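Racemase, putative (Roseobacter denitrificans, PDB 3TCS) binds magnesium and D-alanine in a TIM-barrel domain of the mandelate racemase/muconate lactonizing enzyme family, and is probably a hydro-lyase or racemase. Local coordinates at residues C260-W265 and L291-M296; V277-L282 and L302-H307. All blocks are in the same frame, centred on the assembly; numbering follows the deposited sequence.

Interaction 1 of 2, residues C260-W265 and L291-M296; sequences CDLPTW and LRVVEM
Val293 sets both of its methyls over one face of the Trp265 indole. CG2 sits 3.7 Å from the centroid of the five-membered ring of Trp265, only 14° off the ring normal, a CH-pi contact. CG1 covers the six-membered side near its rim, 3.6 Å from Trp265 CE3. The valine and the indole cross at about a right angle. With CG1 anti to the backbone N (chi1 173°), Val293 turns the fork of its two methyls onto the ring. CG2 also meets Leu262 CD2 at 3.7 Å, so this methyl touches both the leucine and the indole. The other leucine methyl, CD1, lies obliquely to the guanidinium of Arg292, 3.5 Å from NH1. The charge itself is engaged elsewhere, in salt bridges to Asp82 and Asp86. Met296 reaches across with an extended chain. Its SD passes 4.0 Å from Trp265 CB, and its CE ends 3.6 Å from Leu262 O. The indole N-H is satisfied by Asp259 O, which fixes the rotation of the ring. A serine in place of Trp265 would probably leave Val293 without its flat partner and open a gap beside it. The contact joins the first turn of helix 262-270, which follows Asp261 at the N-cap position, to helix 287-300, two neighbouring helices on the outside of the barrel. Leu284, in the loop before helix 287-300, touches both Trp265 and Val293.

Interaction 2 of 2, residues V277-L282 and L302-H307; sequences VQPDIL and LPVTPH. With DAL (D-alanine), chain L.
His307 and Asp280 are joined side chain to side chain. ND1 of His307 donates to OD2 of Asp280 at 2.7 Å, with an angle of 146° at the hydrogen. The bond uses the anti lone pair of OD2, and the oxygen lies in the plane of the imidazole. The carboxylate is turned 47° against the ring. Asp280 CG stands anti to the backbone N (chi1 176°), which carries the carboxylate to the ring edge. The other oxygen, OD1, accepts from Tyr283 N and weakly from Leu282 N, so both oxygens are held. This grip fixes the rotation of the imidazole.

His307 belongs to the D-alanine pocket; its CD2 is 3.1 Å from the ligand N. Its backbone is satisfied too. His307 N donates to Pro279 O at 3.0 Å, from well above the carbonyl plane. His307 O accepts from a water at 2.7 Å, and the same water takes the N-H of Ile281, bridging the two segments.

Further back the chains run side by side in the same general direction. Val277 N donates to Pro303 O at 3.2 Å, and Thr305 N to Val277 O at 3.0 Å. Both bonds are nearly straight, and they frame a single bridge of Val277 with Val304. The CG2 methyls of these two valines meet at 3.6 Å.

The 277-282 segment follows strand 276-277, which pairs in parallel with strand 252-255. Helix 287-300 lies between the two segments along the chain, the beta-alpha order of a TIM barrel, with 302-307 as the next inner segment. Helix 314-322 packs on Ile281 and Pro306, and Trp265 of helix 262-270 covers Val277 and Pro279.

In the fold
Both interactions share the barrel domain, and their segments alternate along the chain. Interaction 2 is buried, its centre about 7 Å from the centre of the chain, and belongs to the barrel wall. Interaction 1 is partly buried, its centre about 14 Å from that point, in the helical layer. Trp265 links them: Val293 covers one face of its indole, while the far rim of the ring (CZ2, CZ3, CH2) reaches segment 277-282. Val294, on helix 287-300, also packs through its CA against Val304 CG2. The chemistry differs with place. The helices meet through apolar side chains with no hydrogen bond between them. The inner pair is held by backbone bonds and a histidine-carboxylate bond at the ligand pocket.

Interaction 1 of 2, residues C260-W265 and L291-M296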
loop_
_atom_site.group_PDB
_atom_site.type_symbol
_atom_site.label_atom_id
_atom_site.label_comp_id
_atom_site.label_asym_id
_atom_site.label_seq_id
_atom_site.Cartn_x
_atom_site.Cartn_y
_atom_site.Cartn_z
ATOM N N CYS B 260 -3.480 3.125 -6.466
ATOM C CA CYS B 260 -2.081 3.445 -6.742
ATOM C C CYS B 260 -1.330 2.256 -7.332
ATOM O O CYS B 260 -0.133 2.350 -7.608
ATOM C CB CYS B 260 -1.382 3.883 -5.452
ATOM S SG CYS B 260 -1.274 2.579 -4.197
ATOM N N ASP B 261 -2.043 1.149 -7.524
ATOM C CA ASP B 261 -1.480 -0.092 -8.054
ATOM C C ASP B 261 -1.824 -0.265 -9.534
ATOM O O ASP B 261 -2.996 -0.393 -9.895
ATOM C CB ASP B 261 -2.033 -1.271 -7.244
ATOM C CG ASP B 261 -1.467 -2.603 -7.678
ATOM O OD1 ASP B 261 -0.235 -2.785 -7.583
ATOM O OD2 ASP B 261 -2.255 -3.472 -8.108
ATOM N N LEU B 262 -0.798 -0.286 -10.386
ATOM C CA LEU B 262 -1.005 -0.415 -11.825
ATOM C C LEU B 262 -1.715 -1.694 -12.265
ATOM O O LEU B 262 -2.543 -1.659 -13.172
ATOM C CB LEU B 262 0.325 -0.244 -12.569
ATOM C CG LEU B 262 0.858 1.197 -12.552
ATOM C CD1 LEU B 262 2.168 1.265 -13.325
ATOM C CD2 LEU B 262 -0.173 2.147 -13.172
ATOM N N PRO B 263 -1.398 -2.844 -11.650
ATOM C CA PRO B 263 -2.124 -4.035 -12.104
ATOM C C PRO B 263 -3.612 -3.960 -11.741
ATOM O O PRO B 263 -4.457 -4.511 -12.443
ATOM C CB PRO B 263 -1.386 -5.189 -11.419
ATOM C CG PRO B 263 -0.680 -4.536 -10.258
ATOM C CD PRO B 263 -0.245 -3.215 -10.813
ATOM N N THR B 264 -3.936 -3.265 -10.652
ATOM C CA THR B 264 -5.330 -3.114 -10.254
ATOM C C THR B 264 -6.005 -2.172 -11.250
ATOM O O THR B 264 -7.166 -2.366 -11.615
ATOM C CB THR B 264 -5.451 -2.547 -8.826
ATOM O OG1 THR B 264 -4.924 -3.501 -7.897
ATOM C CG2 THR B 264 -6.903 -2.268 -8.478
ATOM N N TRP B 265 -5.273 -1.148 -11.681
ATOM C CA TRP B 265 -5.791 -0.212 -12.670
ATOM C C TRP B 265 -6.101 -0.981 -13.958
ATOM O O TRP B 265 -7.148 -0.780 -14.580
ATOM C CB TRP B 265 -4.762 0.883 -12.969
ATOM C CG TRP B 265 -4.972 2.118 -12.164
ATOM C CD1 TRP B 265 -4.164 2.610 -11.182
ATOM C CD2 TRP B 265 -6.080 3.019 -12.266
ATOM N NE1 TRP B 265 -4.701 3.764 -10.662
ATOM C CE2 TRP B 265 -5.878 4.038 -11.310
ATOM C CE3 TRP B 265 -7.227 3.063 -13.072
ATOM C CZ2 TRP B 265 -6.782 5.092 -11.136
ATOM C CZ3 TRP B 265 -8.126 4.112 -12.898
ATOM C CH2 TRP B 265 -7.895 5.113 -11.936
ATOM N N LEU B 291 0.499 8.537 -16.681
ATOM C CA LEU B 291 0.430 8.403 -18.135
ATOM C C LEU B 291 0.212 6.942 -18.550
ATOM O O LEU B 291 -0.363 6.667 -19.605
ATOM C CB LEU B 291 1.700 8.953 -18.787
ATOM C CG LEU B 291 1.852 10.478 -18.710
ATOM C CD1 LEU B 291 3.176 10.904 -19.334
ATOM C CD2 LEU B 291 0.684 11.141 -19.428
ATOM N N ARG B 292 0.675 6.006 -17.726
ATOM C CA ARG B 292 0.473 4.593 -18.035
ATOM C C ARG B 292 -1.013 4.276 -17.899
ATOM O O ARG B 292 -1.568 3.526 -18.699
ATOM C CB ARG B 292 1.281 3.703 -17.092
ATOM C CG ARG B 292 2.779 3.870 -17.230
ATOM C CD ARG B 292 3.523 2.849 -16.394
ATOM N NE ARG B 292 4.873 3.300 -16.073
ATOM C CZ ARG B 292 5.712 2.638 -15.279
ATOM N NH1 ARG B 292 5.335 1.489 -14.733
ATOM N NH2 ARG B 292 6.914 3.137 -15.014
ATOM N N VAL B 293 -1.659 4.859 -16.891
ATOM C CA VAL B 293 -3.087 4.643 -16.695
ATOM C C VAL B 293 -3.854 5.350 -17.811
ATOM O O VAL B 293 -4.832 4.821 -18.332
ATOM C CB VAL B 293 -3.550 5.162 -15.318
ATOM C CG1 VAL B 293 -5.075 5.093 -15.207
ATOM C CG2 VAL B 293 -2.914 4.320 -14.219
ATOM N N VAL B 294 -3.398 6.543 -18.179
ATOM C CA VAL B 294 -4.031 7.301 -19.255
ATOM C C VAL B 294 -4.034 6.468 -20.542
ATOM O O VAL B 294 -5.022 6.450 -21.281
ATOM C CB VAL B 294 -3.287 8.629 -19.508
ATOM C CG1 VAL B 294 -3.773 9.274 -20.799
ATOM C CG2 VAL B 294 -3.508 9.575 -18.334
ATOM N N GLU B 295 -2.926 5.780 -20.808
ATOM C CA GLU B 295 -2.831 4.948 -22.007
ATOM C C GLU B 295 -3.754 3.722 -21.912
ATOM O O GLU B 295 -4.379 3.339 -22.899
ATOM C CB GLU B 295 -1.376 4.524 -22.229
ATOM C CG GLU B 295 -1.140 3.551 -23.384
ATOM C CD GLU B 295 -1.718 4.014 -24.720
ATOM O OE1 GLU B 295 -1.775 5.237 -24.982
ATOM O OE2 GLU B 295 -2.105 3.138 -25.525
ATOM N N MET B 296 -3.839 3.105 -20.735
ATOM C CA MET B 296 -4.732 1.955 -20.561
ATOM C C MET B 296 -6.141 2.404 -20.918
ATOM O O MET B 296 -6.867 1.721 -21.642
ATOM C CB MET B 296 -4.760 1.479 -19.111
ATOM C CG MET B 296 -3.486 0.875 -18.575
ATOM S SD MET B 296 -3.720 0.467 -16.831
ATOM C CE MET B 296 -2.041 0.013 -16.372
#

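Interaction 2 of 2, residues V277-L282 and L302-H307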
loop_
_atom_site.group_PDB
_atom_site.type_symbol
_atom_site.label_atom_id
_atom_site.label_comp_id
_atom_site.label_asym_id
_atom_site.label_seq_id
_atom_site.Cartn_x
_atom_site.Cartn_y
_atom_site.Cartn_z
ATOM N N VAL B 277 -12.215 7.090 -15.681
ATOM C CA VAL B 277 -11.165 6.785 -14.710
ATOM C C VAL B 277 -10.703 8.082 -14.065
ATOM O O VAL B 277 -10.634 9.117 -14.730
ATOM C CB VAL B 277 -9.973 6.069 -15.379
ATOM C CG1 VAL B 277 -10.427 4.710 -15.900
ATOM C CG2 VAL B 277 -9.425 6.911 -16.510
ATOM N N GLN B 278 -10.384 8.019 -12.776
ATOM C CA GLN B 278 -9.988 9.204 -12.026
ATOM C C GLN B 278 -8.734 9.077 -11.185
ATOM O O GLN B 278 -8.782 9.172 -9.959
ATOM C CB GLN B 278 -11.140 9.631 -11.122
ATOM C CG GLN B 278 -12.425 9.895 -11.871
ATOM C CD GLN B 278 -13.494 10.446 -10.960
ATOM O OE1 GLN B 278 -14.075 9.715 -10.153
ATOM N NE2 GLN B 278 -13.748 11.746 -11.064
ATOM N N PRO B 279 -7.585 8.870 -11.831
ATOM C CA PRO B 279 -6.345 8.746 -11.067
ATOM C C PRO B 279 -5.973 10.075 -10.407
ATOM O O PRO B 279 -6.356 11.142 -10.895
ATOM C CB PRO B 279 -5.329 8.347 -12.133
ATOM C CG PRO B 279 -5.828 9.087 -13.348
ATOM C CD PRO B 279 -7.326 8.844 -13.280
ATOM N N ASP B 280 -5.262 10.000 -9.284
ATOM C CA ASP B 280 -4.763 11.198 -8.616
ATOM C C ASP B 280 -3.268 11.104 -8.925
ATOM O O ASP B 280 -2.612 10.137 -8.550
ATOM C CB ASP B 280 -5.008 11.146 -7.101
ATOM C CG ASP B 280 -4.405 12.349 -6.370
ATOM O OD1 ASP B 280 -3.165 12.426 -6.278
ATOM O OD2 ASP B 280 -5.168 13.221 -5.899
ATOM N N ILE B 281 -2.746 12.096 -9.636
ATOM C CA ILE B 281 -1.345 12.097 -10.033
ATOM C C ILE B 281 -0.345 11.790 -8.925
ATOM O O ILE B 281 0.640 11.076 -9.146
ATOM C CB ILE B 281 -0.968 13.448 -10.676
ATOM C CG1 ILE B 281 -1.711 13.601 -12.007
ATOM C CG2 ILE B 281 0.545 13.540 -10.872
ATOM C CD1 ILE B 281 -1.635 14.997 -12.596
ATOM N N LEU B 282 -0.592 12.322 -7.737
ATOM C CA LEU B 282 0.338 12.103 -6.641
ATOM C C LEU B 282 0.114 10.800 -5.867
ATOM O O LEU B 282 1.078 10.182 -5.418
ATOM C CB LEU B 282 0.329 13.326 -5.714
ATOM C CG LEU B 282 0.641 14.637 -6.465
ATOM C CD1 LEU B 282 0.686 15.798 -5.476
ATOM C CD2 LEU B 282 1.980 14.526 -7.208
ATOM N N LEU B 302 -11.836 4.930 -22.851
ATOM C CA LEU B 302 -12.364 5.632 -21.676
ATOM C C LEU B 302 -11.699 6.979 -21.452
ATOM O O LEU B 302 -10.492 7.129 -21.654
ATOM C CB LEU B 302 -12.178 4.808 -20.404
ATOM C CG LEU B 302 -13.060 3.592 -20.168
ATOM C CD1 LEU B 302 -12.551 2.435 -20.991
ATOM C CD2 LEU B 302 -13.042 3.242 -18.695
ATOM N N PRO B 303 -12.482 7.979 -21.021
ATOM C CA PRO B 303 -11.915 9.302 -20.773
ATOM C C PRO B 303 -11.289 9.334 -19.383
ATOM O O PRO B 303 -11.576 8.474 -18.540
ATOM C CB PRO B 303 -13.126 10.218 -20.884
ATOM C CG PRO B 303 -14.211 9.376 -20.302
ATOM C CD PRO B 303 -13.953 8.013 -20.924
ATOM N N VAL B 304 -10.439 10.332 -19.160
ATOM C CA VAL B 304 -9.750 10.513 -17.893
ATOM C C VAL B 304 -10.113 11.857 -17.259
ATOM O O VAL B 304 -9.891 12.917 -17.843
ATOM C CB VAL B 304 -8.215 10.473 -18.094
ATOM C CG1 VAL B 304 -7.502 10.621 -16.746
ATOM C CG2 VAL B 304 -7.812 9.170 -18.784
ATOM N N THR B 305 -10.682 11.802 -16.061
ATOM C CA THR B 305 -11.061 13.001 -15.319
ATOM C C THR B 305 -10.383 12.817 -13.962
ATOM O O THR B 305 -10.977 12.313 -13.006
ATOM C CB THR B 305 -12.588 13.089 -15.175
ATOM O OG1 THR B 305 -13.171 13.155 -16.488
ATOM C CG2 THR B 305 -12.995 14.339 -14.382
ATOM N N PRO B 306 -9.112 13.229 -13.872
ATOM C CA PRO B 306 -8.330 13.097 -12.644
ATOM C C PRO B 306 -8.908 13.708 -11.379
ATOM O O PRO B 306 -9.724 14.633 -11.415
ATOM C CB PRO B 306 -6.987 13.736 -13.010
ATOM C CG PRO B 306 -6.923 13.593 -14.513
ATOM C CD PRO B 306 -8.335 13.924 -14.914
ATOM N N HIS B 307 -8.456 13.170 -10.257
ATOM C CA HIS B 307 -8.845 13.651 -8.945
ATOM C C HIS B 307 -7.744 14.595 -8.452
ATOM O O HIS B 307 -6.567 14.273 -8.536
ATOM C CB HIS B 307 -8.989 12.466 -7.982
ATOM C CG HIS B 307 -8.980 12.845 -6.532
ATOM N ND1 HIS B 307 -7.819 13.111 -5.837
ATOM C CD2 HIS B 307 -9.990 12.980 -5.641
ATOM C CE1 HIS B 307 -8.116 13.390 -4.580
ATOM N NE2 HIS B 307 -9.427 13.317 -4.435
HETATM N N DAL L . -13.085 13.500 -5.808
HETATM C CA DAL L . -13.349 13.961 -4.433
HETATM C CB DAL L . -12.538 15.212 -4.124
HETATM C C DAL L . -12.978 12.890 -3.464
HETATM O O DAL L . -13.511 11.829 -3.516
HETATM O O HOH W 1 -4.489 14.354 -10.277
#